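Local coordinates for isomaltodextranase (PDB 5AWQ), which hydrolyses (1->6)-alpha-D-glucosidic linkages in polysaccharides, removing successive isomaltose units from the non-reducing ends of the chains, at residues 210-215 with 284-289; 265-270 with 293-298. One frame throughout, in Å; residues are numbered along the deposited sequence.

Interaction 1 (210-215 with 284-289); sequences RDANIG and NWQDAW. With GLC (alpha-D-glucopyranose), chain B.
Asp211 and Trp289 meet beside a bound glucose, on a short hairpin and a loop of the barrel-type catalytic domain of this family 27 glycoside hydrolase. Strand 210-211 turns back into 215-216 through an Asx turn and a classic beta bulge. In the bulge, the backbone N-H groups of Ile214 and Gly215 both bond to Asp211 O. In the Asx turn, Asp211 OD1 uses its anti lone pair to accept from Asn213 N at 2.8 Å.

Direct contact between the two segments is light. Asp211 OD2 lies at the edge of the Trp289 indole, in the ring plane, 3.9 Å from CD1. Ala212 adds a small apolar touch, with its CB 4.0 Å from Ala288 CB. No direct hydrogen bond joins the two segments.

Two waters make the polar link. One donates to both Asp211 OD1 and Trp289 O. The other accepts from Ala212 N and donates to the same Trp289 O. This carbonyl is thus held by two waters, one tied to a side chain and one to the backbone of the hairpin.

The sugar of chain B is the third bridge. Its O2 donates to Asp211 OD2 at 2.7 Å, and OD2 also accepts from Trp205 NE1. With CG anti to the backbone N (chi1 -169°) and the carboxylate turned as it is, OD1 serves the turn and OD2 the glucose. Replaced by an alanine, this residue is likely to leave the sugar O2, Trp205 NE1 and the first water without this acceptor, and the Asx turn without its side-chain bond to Asn213 N. Trp289 meets the same glucose with its ring edge: NE1 donates to O3 at 3.2 Å, with an N-H...O angle of 149°.

Interaction 2 (265-270 with 293-298); sequences RINADA and ANPFCG. With GLC (alpha-D-glucopyranose), chain C; GLC (alpha-D-glucopyranose), chain B.
This is a buried contact between the loop that follows barrel strand 263-265 and the start of helix 295-302. Its one hydrogen bond across the segments is between backbones: Ala268 N donates to Ala293 O at 2.8 Å, and the bond is bent to 139° at the hydrogen. Nearby, Gly298 CA comes within 3.2 Å of Ile266 O in a CA-H...O contact. The approach can be this close because Gly298 has no CB, which would point at that oxygen.

Side chains pack around these backbone contacts. The CD1 tip of Ile266 lies 3.9 Å from Pro295 CB, and the two side chains cross at about a right angle. Asn267 has CG between its backbone N and carbonyl carbon (chi1 61°). This brings the amide over to the proline ring, with ND2 3.7 Å from Pro295 CD; ND2 also bonds to Gly315 O.

Arg265 braces the loop from the sugar side. Its NE bonds to Asn267 OD1 from above the carbonyl plane, and its NH2 bonds to Asn267 O. NH2 also forms a salt bridge with Asp269 OD1, nearly in the guanidinium plane. NH1 donates to O3 of the chain C glucose at 3.0 Å and pairs with Asp316.

Helix 274-279 packs against Ala268 and Pro295. Strand 312-314 lies against Arg265 and Ile266, and Ile266 also reaches Phe299 and Trp302 farther along helix 295-302.

Interactions 1 and 2 interleave along the chain and lie with their centres about 13 Å apart. Trp289 joins them. Its CH2 is 3.3 Å from Asn267 O and 3.5 Å from Arg265 NH2, so the indole of interaction 1 packs on the loop of interaction 2. Both reach the chain B glucose: 210-215 and 284-289 at O2 and O3, and 265-270 with Asp269 OD2, 3.0 Å from O4. The pair thus lines one sugar site. The side chain of Trp289 is about 6 Å from that of Asp201, the probable nucleophile, while that of Asn267 is about 11 Å from it.

Interaction 1 (210-215 with 284-289)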
loop_
_atom_site.group_PDB
_atom_site.type_symbol
_atom_site.label_atom_id
_atom_site.label_comp_id
_atom_site.label_asym_id
_atom_site.label_seq_id
_atom_site.Cartn_x
_atom_site.Cartn_y
_atom_site.Cartn_z
ATOM N N ARG A 210 2.854 23.368 7.375
ATOM C CA ARG A 210 2.137 23.182 8.655
ATOM C C ARG A 210 2.342 21.752 9.137
ATOM O O ARG A 210 2.424 20.841 8.311
ATOM C CB ARG A 210 0.601 23.278 8.424
ATOM C CG ARG A 210 -0.079 24.626 8.243
ATOM C CD ARG A 210 -1.526 24.392 7.835
ATOM N NE ARG A 210 -2.424 25.519 8.093
ATOM C CZ ARG A 210 -3.735 25.507 7.849
ATOM N NH1 ARG A 210 -4.317 24.425 7.335
ATOM N NH2 ARG A 210 -4.476 26.579 8.118
ATOM N N ASP A 211 2.293 21.552 10.457
ATOM C CA ASP A 211 2.117 20.230 11.055
ATOM C C ASP A 211 1.196 20.370 12.263
ATOM O O ASP A 211 1.414 21.231 13.116
ATOM C CB ASP A 211 3.456 19.621 11.463
ATOM C CG ASP A 211 3.342 18.156 11.846
ATOM O OD1 ASP A 211 2.642 17.828 12.843
ATOM O OD2 ASP A 211 3.952 17.306 11.182
ATOM N N ALA A 212 0.164 19.538 12.324
ATOM C CA ALA A 212 -0.797 19.569 13.424
ATOM C C ALA A 212 -0.199 19.303 14.804
ATOM O O ALA A 212 -0.822 19.648 15.804
ATOM C CB ALA A 212 -1.933 18.597 13.158
ATOM N N ASN A 213 0.978 18.679 14.866
ATOM C CA ASN A 213 1.713 18.495 16.132
ATOM C C ASN A 213 2.549 19.696 16.559
ATOM O O ASN A 213 3.018 19.734 17.695
ATOM C CB ASN A 213 2.728 17.343 16.031
ATOM C CG ASN A 213 2.106 15.972 16.029
ATOM O OD1 ASN A 213 2.705 15.026 15.500
ATOM N ND2 ASN A 213 0.935 15.835 16.629
ATOM N N ILE A 214 2.797 20.632 15.651
ATOM C CA ILE A 214 3.810 21.670 15.874
ATOM C C ILE A 214 3.247 23.081 15.736
ATOM O O ILE A 214 3.400 23.919 16.644
ATOM C CB ILE A 214 5.007 21.519 14.905
ATOM C CG1 ILE A 214 5.707 20.177 15.135
ATOM C CG2 ILE A 214 5.975 22.688 15.097
ATOM C CD1 ILE A 214 6.812 19.834 14.160
ATOM N N GLY A 215 2.608 23.334 14.592
ATOM C CA GLY A 215 2.309 24.670 14.130
ATOM C C GLY A 215 2.887 24.890 12.754
ATOM O O GLY A 215 2.966 23.963 11.956
ATOM N N ASN A 284 -9.714 8.892 16.813
ATOM C CA ASN A 284 -10.442 9.746 15.881
ATOM C C ASN A 284 -9.631 10.129 14.649
ATOM O O ASN A 284 -8.409 10.161 14.682
ATOM C CB ASN A 284 -10.900 11.033 16.564
ATOM C CG ASN A 284 -9.745 11.848 17.090
ATOM O OD1 ASN A 284 -9.087 11.449 18.047
ATOM N ND2 ASN A 284 -9.454 12.973 16.430
ATOM N N TRP A 285 -10.350 10.414 13.579
ATOM C CA TRP A 285 -9.803 10.996 12.360
ATOM C C TRP A 285 -9.592 12.498 12.516
ATOM O O TRP A 285 -10.353 13.168 13.202
ATOM C CB TRP A 285 -10.790 10.748 11.236
ATOM C CG TRP A 285 -10.469 11.322 9.900
ATOM C CD1 TRP A 285 -9.745 10.725 8.906
ATOM C CD2 TRP A 285 -10.879 12.585 9.390
ATOM N NE1 TRP A 285 -9.688 11.535 7.818
ATOM C CE2 TRP A 285 -10.388 12.682 8.082
ATOM C CE3 TRP A 285 -11.631 13.644 9.910
ATOM C CZ2 TRP A 285 -10.602 13.800 7.290
ATOM C CZ3 TRP A 285 -11.850 14.745 9.116
ATOM C CH2 TRP A 285 -11.337 14.814 7.830
ATOM N N GLN A 286 -8.551 13.022 11.884
ATOM C CA GLN A 286 -8.382 14.476 11.708
ATOM C C GLN A 286 -8.061 14.715 10.238
ATOM O O GLN A 286 -7.588 13.790 9.548
ATOM C CB GLN A 286 -7.249 14.998 12.599
ATOM C CG GLN A 286 -5.876 14.428 12.238
ATOM C CD GLN A 286 -4.722 14.903 13.114
ATOM O OE1 GLN A 286 -3.558 15.005 12.647
ATOM N NE2 GLN A 286 -4.997 15.131 14.388
ATOM N N ASP A 287 -8.241 15.948 9.769
ATOM C CA ASP A 287 -8.023 16.268 8.348
ATOM C C ASP A 287 -6.554 16.446 7.950
ATOM O O ASP A 287 -6.227 16.488 6.771
ATOM C CB ASP A 287 -8.927 17.432 7.874
ATOM C CG ASP A 287 -8.543 18.793 8.436
ATOM O OD1 ASP A 287 -7.720 18.911 9.352
ATOM O OD2 ASP A 287 -9.108 19.794 7.913
ATOM N N ALA A 288 -5.678 16.478 8.926
ATOM C CA ALA A 288 -4.271 16.772 8.724
ATOM C C ALA A 288 -3.419 15.535 8.873
ATOM O O ALA A 288 -3.792 14.583 9.568
ATOM C CB ALA A 288 -3.835 17.792 9.745
ATOM N N TRP A 289 -2.249 15.554 8.251
ATOM C CA TRP A 289 -1.270 14.478 8.439
ATOM C C TRP A 289 -0.988 14.245 9.919
ATOM O O TRP A 289 -0.704 15.188 10.639
ATOM C CB TRP A 289 0.065 14.793 7.740
ATOM C CG TRP A 289 1.200 14.004 8.351
ATOM C CD1 TRP A 289 2.109 14.450 9.260
ATOM C CD2 TRP A 289 1.443 12.601 8.187
ATOM N NE1 TRP A 289 2.934 13.421 9.646
ATOM C CE2 TRP A 289 2.535 12.273 9.007
ATOM C CE3 TRP A 289 0.868 11.603 7.394
ATOM C CZ2 TRP A 289 3.073 10.990 9.057
ATOM C CZ3 TRP A 289 1.380 10.323 7.469
ATOM C CH2 TRP A 289 2.472 10.023 8.296
HETATM C C1 GLC B . 6.856 15.574 13.440
HETATM C C2 GLC B . 6.069 15.046 12.227
HETATM C C3 GLC B . 6.577 13.664 11.873
HETATM C C4 GLC B . 8.091 13.703 11.602
HETATM C C5 GLC B . 8.831 14.306 12.800
HETATM C C6 GLC B . 10.298 14.589 12.477
HETATM O O1 GLC B . 6.645 14.833 14.628
HETATM O O2 GLC B . 4.665 15.004 12.445
HETATM O O3 GLC B . 5.877 13.169 10.749
HETATM O O4 GLC B . 8.565 12.391 11.321
HETATM O O5 GLC B . 8.241 15.543 13.170
HETATM O O6 GLC B . 11.065 14.771 13.658
HETATM O O HOH W 1 1.065 15.565 12.795
HETATM O O HOH W 2 -0.189 17.842 9.978
#

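Interaction 2 (265-270 with 293-298)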
loop_
_atom_site.group_PDB
_atom_site.type_symbol
_atom_site.label_atom_id
_atom_site.label_comp_id
_atom_site.label_asym_id
_atom_site.label_seq_id
_atom_site.Cartn_x
_atom_site.Cartn_y
_atom_site.Cartn_z
ATOM N N ARG A 265 1.954 6.172 3.888
ATOM C CA ARG A 265 1.880 6.020 5.342
ATOM C C ARG A 265 0.476 6.334 5.832
ATOM O O ARG A 265 -0.115 7.348 5.432
ATOM C CB ARG A 265 2.890 6.925 6.037
ATOM C CG ARG A 265 4.271 6.295 6.218
ATOM C CD ARG A 265 4.367 5.404 7.454
ATOM N NE ARG A 265 4.087 6.209 8.633
ATOM C CZ ARG A 265 4.909 7.100 9.177
ATOM N NH1 ARG A 265 6.152 7.247 8.742
ATOM N NH2 ARG A 265 4.460 7.858 10.180
ATOM N N ILE A 266 -0.016 5.480 6.733
ATOM C CA ILE A 266 -1.379 5.593 7.255
ATOM C C ILE A 266 -1.469 5.810 8.763
ATOM O O ILE A 266 -2.567 5.768 9.340
ATOM C CB ILE A 266 -2.268 4.413 6.795
ATOM C CG1 ILE A 266 -1.685 3.016 7.126
ATOM C CG2 ILE A 266 -2.509 4.510 5.297
ATOM C CD1 ILE A 266 -1.368 2.724 8.588
ATOM N N ASN A 267 -0.329 6.105 9.377
ATOM C CA ASN A 267 -0.226 6.263 10.831
ATOM C C ASN A 267 0.829 7.264 11.221
ATOM O O ASN A 267 1.692 7.619 10.418
ATOM C CB ASN A 267 0.072 4.911 11.495
ATOM C CG ASN A 267 1.393 4.273 11.043
ATOM O OD1 ASN A 267 1.862 4.463 9.902
ATOM N ND2 ASN A 267 1.970 3.454 11.920
ATOM N N ALA A 268 0.728 7.745 12.449
ATOM C CA ALA A 268 1.830 8.451 13.078
ATOM C C ALA A 268 3.036 7.518 13.216
ATOM O O ALA A 268 2.907 6.282 13.166
ATOM C CB ALA A 268 1.407 8.965 14.452
ATOM N N ASP A 269 4.202 8.117 13.421
ATOM C CA ASP A 269 5.453 7.373 13.442
ATOM C C ASP A 269 5.468 6.276 14.490
ATOM O O ASP A 269 4.890 6.426 15.574
ATOM C CB ASP A 269 6.613 8.300 13.793
ATOM C CG ASP A 269 6.819 9.396 12.801
ATOM O OD1 ASP A 269 6.298 9.336 11.654
ATOM O OD2 ASP A 269 7.548 10.321 13.165
ATOM N N ALA A 270 6.182 5.194 14.185
ATOM C CA ALA A 270 6.414 4.160 15.186
ATOM C C ALA A 270 6.994 4.729 16.482
ATOM O O ALA A 270 6.605 4.281 17.566
ATOM C CB ALA A 270 7.319 3.065 14.638
ATOM N N ALA A 293 -3.887 8.158 13.855
ATOM C CA ALA A 293 -2.617 8.066 14.557
ATOM C C ALA A 293 -2.058 6.640 14.606
ATOM O O ALA A 293 -0.882 6.430 14.385
ATOM C CB ALA A 293 -2.755 8.634 15.959
ATOM N N ASN A 294 -2.898 5.685 14.973
ATOM C CA ASN A 294 -2.465 4.298 15.082
ATOM C C ASN A 294 -2.814 3.498 13.819
ATOM O O ASN A 294 -3.785 3.833 13.105
ATOM C CB ASN A 294 -2.992 3.654 16.369
ATOM C CG ASN A 294 -4.490 3.462 16.375
ATOM O OD1 ASN A 294 -5.238 4.208 17.043
ATOM N ND2 ASN A 294 -4.949 2.491 15.673
ATOM N N PRO A 295 -2.004 2.463 13.514
ATOM C CA PRO A 295 -2.231 1.747 12.254
ATOM C C PRO A 295 -3.462 0.852 12.238
ATOM O O PRO A 295 -3.987 0.573 11.169
ATOM C CB PRO A 295 -0.932 0.956 12.062
ATOM C CG PRO A 295 -0.335 0.839 13.442
ATOM C CD PRO A 295 -0.683 2.151 14.090
ATOM N N PHE A 296 -3.975 0.400 13.393
ATOM C CA PHE A 296 -5.269 -0.280 13.340
ATOM C C PHE A 296 -6.304 0.609 12.690
ATOM O O PHE A 296 -7.042 0.176 11.789
ATOM C CB PHE A 296 -5.772 -0.715 14.719
ATOM C CG PHE A 296 -5.233 -2.051 15.179
ATOM C CD1 PHE A 296 -5.771 -3.219 14.671
ATOM C CD2 PHE A 296 -4.222 -2.138 16.136
ATOM C CE1 PHE A 296 -5.303 -4.462 15.105
ATOM C CE2 PHE A 296 -3.752 -3.373 16.572
ATOM C CZ PHE A 296 -4.305 -4.534 16.057
ATOM N N CYS A 297 -6.353 1.860 13.103
ATOM C CA CYS A 297 -7.339 2.784 12.559
ATOM C C CYS A 297 -6.968 3.263 11.172
ATOM O O CYS A 297 -7.829 3.438 10.336
ATOM C CB CYS A 297 -7.505 4.001 13.452
ATOM S SG CYS A 297 -8.308 3.648 15.028
ATOM N N GLY A 298 -5.693 3.507 10.923
ATOM C CA GLY A 298 -5.269 3.987 9.623
ATOM C C GLY A 298 -5.422 2.956 8.531
ATOM O O GLY A 298 -5.840 3.288 7.435
HETATM C C1 GLC C . 8.987 12.186 9.950
HETATM C C2 GLC C . 8.472 10.829 9.499
HETATM C C3 GLC C . 9.236 9.668 10.128
HETATM C C4 GLC C . 10.737 9.849 9.909
HETATM C C5 GLC C . 11.123 11.225 10.456
HETATM C C6 GLC C . 12.604 11.552 10.262
HETATM O O2 GLC C . 7.087 10.752 9.814
HETATM O O3 GLC C . 8.778 8.419 9.619
HETATM O O4 GLC C . 11.456 8.828 10.590
HETATM O O5 GLC C . 10.390 12.258 9.811
HETATM O O6 GLC C . 12.913 12.735 10.997
HETATM C C1 GLC B . 6.856 15.574 13.440
HETATM C C2 GLC B . 6.069 15.046 12.227
HETATM C C3 GLC B . 6.577 13.664 11.873
HETATM C C4 GLC B . 8.091 13.703 11.602
HETATM C C5 GLC B . 8.831 14.306 12.800
HETATM C C6 GLC B . 10.298 14.589 12.477
HETATM O O1 GLC B . 6.645 14.833 14.628
HETATM O O2 GLC B . 4.665 15.004 12.445
HETATM O O3 GLC B . 5.877 13.169 10.749
HETATM O O4 GLC B . 8.565 12.391 11.321
HETATM O O5 GLC B . 8.241 15.543 13.170
HETATM O O6 GLC B . 11.065 14.771 13.658
#